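Local coordinates for protein putative histidinol-phosphate aminotransferase (Erwinia carotovora atroseptica, PDB 3LY1) that probably acts as a pyridoxal-phosphate-dependent aminotransferase of the histidinol-phosphate aminotransferase subfamily, at residues L299-A313 with W340-I354. Residues are numbered along the deposited sequence; the frame is centred on the assembly and turned at random.
Sequences LVVPLKDYQTHMADA and WVADTMREFRKKSWI
His309 lies flat on the indole of Trp353, its ring centred 3.6 Å from that of the five-membered ring with the planes only 9° apart, a face-to-face stack. No hydrogen bond joins the two segments directly, but a water in the plane of the imidazole, at its edge, sits 2.7 Å from His309 ND1 and donates to Trp353 O, which, with the stack, probably helps to hold the imidazole in this rotation. The aliphatic part of Lys351 lies over the opposite indole face.

Phe348 comes next, its ring held between Trp353 CE3 over one face and the selenomethionine Met310 over the other. Met310 bends at chi2, which carries CE over the phenyl to 4.1 Å from the ring centroid, a CH-pi contact, while SE makes an oblique Met-aromatic approach. Its side chain is a knob in a hole formed by Val341, Thr344, Met345 and Phe348. The axes of helix segments 303-312 and 340-350, the latter part of helix 335-350, cross at 121° in the C-terminal part of this class I/II aminotransferase chain, away from the cofactor; helix 259-283 packs against Met345 from outside the pair. A Schellman motif with Ser352 at C-prime ends the second helix and turns Trp353 and Ile354 back towards residues 299-313.

Tyr306 points its ring edge at Phe348 CD2, and its OH lies 3.5 Å from Ile354 CD1. The terminal carboxylate is gripped side-on by Arg349, whose NH2 makes a nearly straight hydrogen bond, part of a salt bridge, to Ile354 OXT (3.0 Å, 175°) while NE bonds Ile354 O. A second water accepts from Val300 N and donates to Ile354 OXT.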
loop_
_atom_site.group_PDB
_atom_site.type_symbol
_atom_site.label_atom_id
_atom_site.label_comp_id
_atom_site.label_asym_id
_atom_site.label_seq_id
_atom_site.Cartn_x
_atom_site.Cartn_y
_atom_site.Cartn_z
ATOM N N LEU A 299 24.993 -8.172 25.625
ATOM C CA LEU A 299 24.673 -9.294 26.495
ATOM C C LEU A 299 25.923 -10.090 26.793
ATOM O O LEU A 299 26.832 -10.174 25.947
ATOM C CB LEU A 299 23.646 -10.212 25.850
ATOM C CG LEU A 299 22.254 -9.624 25.683
ATOM C CD1 LEU A 299 21.359 -10.508 24.785
ATOM C CD2 LEU A 299 21.625 -9.389 27.088
ATOM N N VAL A 300 25.960 -10.689 27.983
ATOM C CA VAL A 300 26.999 -11.647 28.335
ATOM C C VAL A 300 26.497 -13.106 28.226
ATOM O O VAL A 300 27.309 -14.031 28.156
ATOM C CB VAL A 300 27.671 -11.301 29.706
ATOM C CG1 VAL A 300 28.411 -9.952 29.580
ATOM C CG2 VAL A 300 26.688 -11.214 30.814
ATOM N N VAL A 301 25.182 -13.310 28.192
ATOM C CA VAL A 301 24.592 -14.629 27.922
ATOM C C VAL A 301 24.209 -14.718 26.441
ATOM O O VAL A 301 24.116 -13.685 25.770
ATOM C CB VAL A 301 23.346 -14.860 28.786
ATOM C CG1 VAL A 301 23.700 -14.670 30.245
ATOM C CG2 VAL A 301 22.210 -13.911 28.365
ATOM N N PRO A 302 24.013 -15.945 25.915
ATOM C CA PRO A 302 23.559 -16.048 24.524
ATOM C C PRO A 302 22.228 -15.311 24.258
ATOM O O PRO A 302 21.259 -15.410 25.046
ATOM C CB PRO A 302 23.436 -17.572 24.291
ATOM C CG PRO A 302 24.448 -18.192 25.280
ATOM C CD PRO A 302 24.338 -17.270 26.494
ATOM N N LEU A 303 22.195 -14.565 23.155
ATOM C CA LEU A 303 21.008 -13.786 22.779
ATOM C C LEU A 303 19.808 -14.701 22.748
ATOM O O LEU A 303 18.789 -14.372 23.284
ATOM C CB LEU A 303 21.228 -13.103 21.419
ATOM C CG LEU A 303 20.022 -12.364 20.805
ATOM C CD1 LEU A 303 19.495 -11.224 21.709
ATOM C CD2 LEU A 303 20.396 -11.867 19.378
ATOM N N LYS A 304 19.955 -15.892 22.162
ATOM C CA LYS A 304 18.805 -16.792 21.989
ATOM C C LYS A 304 18.241 -17.263 23.311
ATOM O O LYS A 304 17.027 -17.382 23.464
ATOM C CB LYS A 304 19.194 -18.003 21.121
ATOM C CG LYS A 304 18.052 -19.008 20.869
ATOM C CD LYS A 304 17.032 -18.414 19.891
ATOM C CE LYS A 304 15.927 -19.406 19.475
ATOM N NZ LYS A 304 15.104 -18.772 18.372
ATOM N N ASP A 305 19.124 -17.532 24.272
ATOM C CA ASP A 305 18.666 -17.890 25.636
ATOM C C ASP A 305 17.899 -16.709 26.264
ATOM O O ASP A 305 16.839 -16.876 26.860
ATOM C CB ASP A 305 19.838 -18.260 26.554
ATOM C CG ASP A 305 20.593 -19.494 26.084
ATOM O OD1 ASP A 305 20.179 -20.108 25.077
ATOM O OD2 ASP A 305 21.609 -19.825 26.728
ATOM N N TYR A 306 18.457 -15.519 26.124
ATOM C CA TYR A 306 17.841 -14.341 26.695
ATOM C C TYR A 306 16.467 -14.059 26.057
ATOM O O TYR A 306 15.486 -13.744 26.758
ATOM C CB TYR A 306 18.782 -13.158 26.543
ATOM C CG TYR A 306 18.275 -11.898 27.207
ATOM C CD1 TYR A 306 17.995 -11.874 28.572
ATOM C CD2 TYR A 306 18.038 -10.736 26.475
ATOM C CE1 TYR A 306 17.527 -10.737 29.187
ATOM C CE2 TYR A 306 17.557 -9.561 27.108
ATOM C CZ TYR A 306 17.306 -9.582 28.472
ATOM O OH TYR A 306 16.815 -8.466 29.150
ATOM N N GLN A 307 16.384 -14.214 24.735
ATOM C CA GLN A 307 15.113 -14.015 24.031
ATOM C C GLN A 307 14.074 -15.026 24.540
ATOM O O GLN A 307 12.898 -14.679 24.719
ATOM C CB GLN A 307 15.266 -14.168 22.506
ATOM C CG GLN A 307 16.043 -13.048 21.794
ATOM C CD GLN A 307 16.384 -13.413 20.398
ATOM O OE1 GLN A 307 16.671 -14.578 20.137
ATOM N NE2 GLN A 307 16.361 -12.432 19.466
ATOM N N THR A 308 14.515 -16.268 24.772
ATOM C CA THR A 308 13.610 -17.349 25.181
ATOM C C THR A 308 13.158 -17.143 26.613
ATOM O O THR A 308 11.978 -17.341 26.919
ATOM C CB THR A 308 14.243 -18.771 25.026
ATOM O OG1 THR A 308 14.487 -19.029 23.640
ATOM C CG2 THR A 308 13.289 -19.860 25.561
ATOM N N HIS A 309 14.077 -16.742 27.499
ATOM C CA HIS A 309 13.702 -16.506 28.896
ATOM C C HIS A 309 12.748 -15.316 29.059
ATOM O O HIS A 309 11.783 -15.366 29.823
ATOM C CB HIS A 309 14.931 -16.378 29.801
ATOM C CG HIS A 309 15.718 -17.653 29.935
ATOM N ND1 HIS A 309 17.082 -17.715 29.748
ATOM C CD2 HIS A 309 15.323 -18.920 30.211
ATOM C CE1 HIS A 309 17.494 -18.965 29.897
ATOM N NE2 HIS A 309 16.446 -19.716 30.178
HETATM N N MSE A 310 12.999 -14.256 28.307
HETATM C CA MSE A 310 12.101 -13.106 28.304
HETATM C C MSE A 310 10.721 -13.477 27.702
HETATM O O MSE A 310 9.695 -13.106 28.267
HETATM C CB MSE A 310 12.755 -11.915 27.587
HETATM C CG MSE A 310 13.719 -11.100 28.504
HETATM SE SE MSE A 310 12.667 -10.140 29.853
HETATM C CE MSE A 310 14.096 -9.472 30.994
ATOM N N ALA A 311 10.685 -14.230 26.590
ATOM C CA ALA A 311 9.388 -14.684 26.025
ATOM C C ALA A 311 8.598 -15.460 27.074
ATOM O O ALA A 311 7.382 -15.271 27.196
ATOM C CB ALA A 311 9.555 -15.548 24.763
ATOM N N ASP A 312 9.295 -16.317 27.821
ATOM C CA ASP A 312 8.660 -17.168 28.839
ATOM C C ASP A 312 8.136 -16.346 30.014
ATOM O O ASP A 312 7.198 -16.775 30.673
ATOM C CB ASP A 312 9.621 -18.256 29.360
ATOM C CG ASP A 312 9.944 -19.336 28.309
ATOM O OD1 ASP A 312 9.221 -19.444 27.275
ATOM O OD2 ASP A 312 10.950 -20.069 28.522
ATOM N N ALA A 313 8.759 -15.203 30.289
ATOM C CA ALA A 313 8.290 -14.270 31.305
ATOM C C ALA A 313 7.254 -13.280 30.759
ATOM O O ALA A 313 6.844 -12.372 31.492
ATOM C CB ALA A 313 9.439 -13.510 31.891
ATOM N N TRP A 340 8.652 -2.692 34.951
ATOM C CA TRP A 340 8.453 -4.107 35.169
ATOM C C TRP A 340 9.549 -4.922 34.449
ATOM O O TRP A 340 10.112 -5.912 35.009
ATOM C CB TRP A 340 7.070 -4.502 34.668
ATOM C CG TRP A 340 6.635 -5.789 35.171
ATOM C CD1 TRP A 340 5.933 -6.032 36.331
ATOM C CD2 TRP A 340 6.875 -7.049 34.573
ATOM N NE1 TRP A 340 5.720 -7.378 36.464
ATOM C CE2 TRP A 340 6.289 -8.023 35.397
ATOM C CE3 TRP A 340 7.528 -7.452 33.412
ATOM C CZ2 TRP A 340 6.347 -9.391 35.100
ATOM C CZ3 TRP A 340 7.581 -8.821 33.107
ATOM C CH2 TRP A 340 6.989 -9.770 33.954
ATOM N N VAL A 341 9.881 -4.486 33.230
ATOM C CA VAL A 341 10.921 -5.179 32.475
ATOM C C VAL A 341 12.282 -5.036 33.178
ATOM O O VAL A 341 13.009 -6.042 33.323
ATOM C CB VAL A 341 11.023 -4.735 30.984
ATOM C CG1 VAL A 341 12.258 -5.357 30.307
ATOM C CG2 VAL A 341 9.765 -5.173 30.226
ATOM N N ALA A 342 12.624 -3.804 33.550
ATOM C CA ALA A 342 13.848 -3.491 34.270
ATOM C C ALA A 342 13.973 -4.334 35.539
ATOM O O ALA A 342 15.015 -4.920 35.804
ATOM C CB ALA A 342 13.908 -2.000 34.634
ATOM N N ASP A 343 12.907 -4.423 36.329
ATOM C CA ASP A 343 13.001 -5.256 37.498
ATOM C C ASP A 343 13.105 -6.754 37.165
ATOM O O ASP A 343 13.765 -7.473 37.898
ATOM C CB ASP A 343 11.876 -4.961 38.442
ATOM C CG ASP A 343 12.001 -3.583 39.045
ATOM O OD1 ASP A 343 13.159 -3.146 39.263
ATOM O OD2 ASP A 343 10.956 -2.958 39.277
ATOM N N THR A 344 12.476 -7.219 36.073
ATOM C CA THR A 344 12.641 -8.604 35.614
ATOM C C THR A 344 14.122 -8.874 35.239
ATOM O O THR A 344 14.697 -9.928 35.556
ATOM C CB THR A 344 11.684 -8.926 34.436
ATOM O OG1 THR A 344 10.328 -8.748 34.870
ATOM C CG2 THR A 344 11.842 -10.356 33.962
HETATM N N MSE A 345 14.739 -7.914 34.565
HETATM C CA MSE A 345 16.152 -7.994 34.257
HETATM C C MSE A 345 17.016 -8.139 35.543
HETATM O O MSE A 345 17.875 -9.027 35.617
HETATM C CB MSE A 345 16.562 -6.749 33.465
HETATM C CG MSE A 345 15.919 -6.661 32.109
HETATM SE SE MSE A 345 16.247 -4.939 31.265
HETATM C CE MSE A 345 18.179 -4.974 31.132
ATOM N N ARG A 346 16.733 -7.327 36.576
ATOM C CA ARG A 346 17.450 -7.446 37.846
ATOM C C ARG A 346 17.289 -8.821 38.444
ATOM O O ARG A 346 18.249 -9.380 38.981
ATOM C CB ARG A 346 17.019 -6.362 38.842
ATOM C CG ARG A 346 17.487 -4.987 38.439
ATOM C CD ARG A 346 16.858 -3.894 39.358
ATOM N NE ARG A 346 17.334 -2.569 38.976
ATOM C CZ ARG A 346 16.653 -1.679 38.258
ATOM N NH1 ARG A 346 15.397 -1.916 37.872
ATOM N NH2 ARG A 346 17.215 -0.516 37.950
ATOM N N GLU A 347 16.089 -9.387 38.321
ATOM C CA GLU A 347 15.820 -10.720 38.846
ATOM C C GLU A 347 16.524 -11.803 38.025
ATOM O O GLU A 347 17.004 -12.807 38.595
ATOM C CB GLU A 347 14.321 -11.010 38.881
ATOM C CG GLU A 347 13.553 -10.221 39.927
ATOM C CD GLU A 347 13.979 -10.573 41.342
ATOM O OE1 GLU A 347 13.738 -11.733 41.775
ATOM O OE2 GLU A 347 14.575 -9.695 42.006
ATOM N N PHE A 348 16.558 -11.622 36.700
ATOM C CA PHE A 348 17.296 -12.512 35.810
ATOM C C PHE A 348 18.769 -12.558 36.228
ATOM O O PHE A 348 19.387 -13.651 36.228
ATOM C CB PHE A 348 17.241 -12.051 34.351
ATOM C CG PHE A 348 16.072 -12.582 33.545
ATOM C CD1 PHE A 348 14.831 -12.786 34.101
ATOM C CD2 PHE A 348 16.230 -12.828 32.187
ATOM C CE1 PHE A 348 13.754 -13.231 33.328
ATOM C CE2 PHE A 348 15.162 -13.276 31.403
ATOM C CZ PHE A 348 13.921 -13.475 31.975
ATOM N N ARG A 349 19.335 -11.389 36.551
ATOM C CA ARG A 349 20.754 -11.302 36.907
ATOM C C ARG A 349 21.062 -12.208 38.118
ATOM O O ARG A 349 22.086 -12.910 38.148
ATOM C CB ARG A 349 21.161 -9.847 37.158
ATOM C CG ARG A 349 22.535 -9.605 37.845
ATOM C CD ARG A 349 23.724 -10.300 37.148
ATOM N NE ARG A 349 23.903 -9.970 35.724
ATOM C CZ ARG A 349 24.573 -8.915 35.245
ATOM N NH1 ARG A 349 25.125 -8.046 36.066
ATOM N NH2 ARG A 349 24.716 -8.747 33.923
ATOM N N LYS A 350 20.161 -12.221 39.092
ATOM C CA LYS A 350 20.369 -12.996 40.305
ATOM C C LYS A 350 20.499 -14.477 39.985
ATOM O O LYS A 350 21.187 -15.206 40.711
ATOM C CB LYS A 350 19.220 -12.787 41.301
ATOM C CG LYS A 350 19.054 -11.361 41.766
ATOM C CD LYS A 350 17.933 -11.297 42.786
ATOM C CE LYS A 350 17.583 -9.880 43.154
ATOM N NZ LYS A 350 16.404 -9.887 44.114
ATOM N N LYS A 351 19.836 -14.926 38.920
ATOM C CA LYS A 351 19.890 -16.340 38.547
ATOM C C LYS A 351 20.744 -16.585 37.303
ATOM O O LYS A 351 20.649 -17.647 36.686
ATOM C CB LYS A 351 18.474 -16.950 38.425
ATOM C CG LYS A 351 17.589 -16.383 37.301
ATOM C CD LYS A 351 16.126 -16.849 37.421
ATOM C CE LYS A 351 15.975 -18.355 37.117
ATOM N NZ LYS A 351 14.572 -18.901 37.336
ATOM N N SER A 352 21.605 -15.620 36.972
ATOM C CA SER A 352 22.514 -15.683 35.821
ATOM C C SER A 352 21.896 -15.725 34.413
ATOM O O SER A 352 22.581 -16.115 33.451
ATOM C CB SER A 352 23.512 -16.847 35.968
ATOM O OG SER A 352 24.344 -16.619 37.066
ATOM N N TRP A 353 20.637 -15.305 34.281
ATOM C CA TRP A 353 19.933 -15.333 32.987
ATOM C C TRP A 353 20.174 -14.057 32.194
ATOM O O TRP A 353 19.717 -13.931 31.037
ATOM C CB TRP A 353 18.427 -15.511 33.201
ATOM C CG TRP A 353 17.950 -16.931 33.271
ATOM C CD1 TRP A 353 18.708 -18.074 33.203
ATOM C CD2 TRP A 353 16.587 -17.356 33.416
ATOM N NE1 TRP A 353 17.898 -19.177 33.297
ATOM C CE2 TRP A 353 16.592 -18.769 33.432
ATOM C CE3 TRP A 353 15.357 -16.677 33.522
ATOM C CZ2 TRP A 353 15.405 -19.522 33.562
ATOM C CZ3 TRP A 353 14.189 -17.416 33.652
ATOM C CH2 TRP A 353 14.221 -18.826 33.677
ATOM N N ILE A 354 20.835 -13.096 32.838
ATOM C CA ILE A 354 21.369 -11.933 32.166
ATOM C C ILE A 354 22.696 -11.570 32.816
ATOM O O ILE A 354 22.957 -12.036 33.972
ATOM C CB ILE A 354 20.381 -10.715 32.202
ATOM C CG1 ILE A 354 20.665 -9.752 31.048
ATOM C CG2 ILE A 354 20.414 -10.000 33.582
ATOM C CD1 ILE A 354 19.754 -8.498 30.994
ATOM O OXT ILE A 354 23.482 -10.797 32.195
HETATM O O HOH W 1 23.679 -10.772 29.482
HETATM O O HOH W 2 19.216 -16.037 29.394
#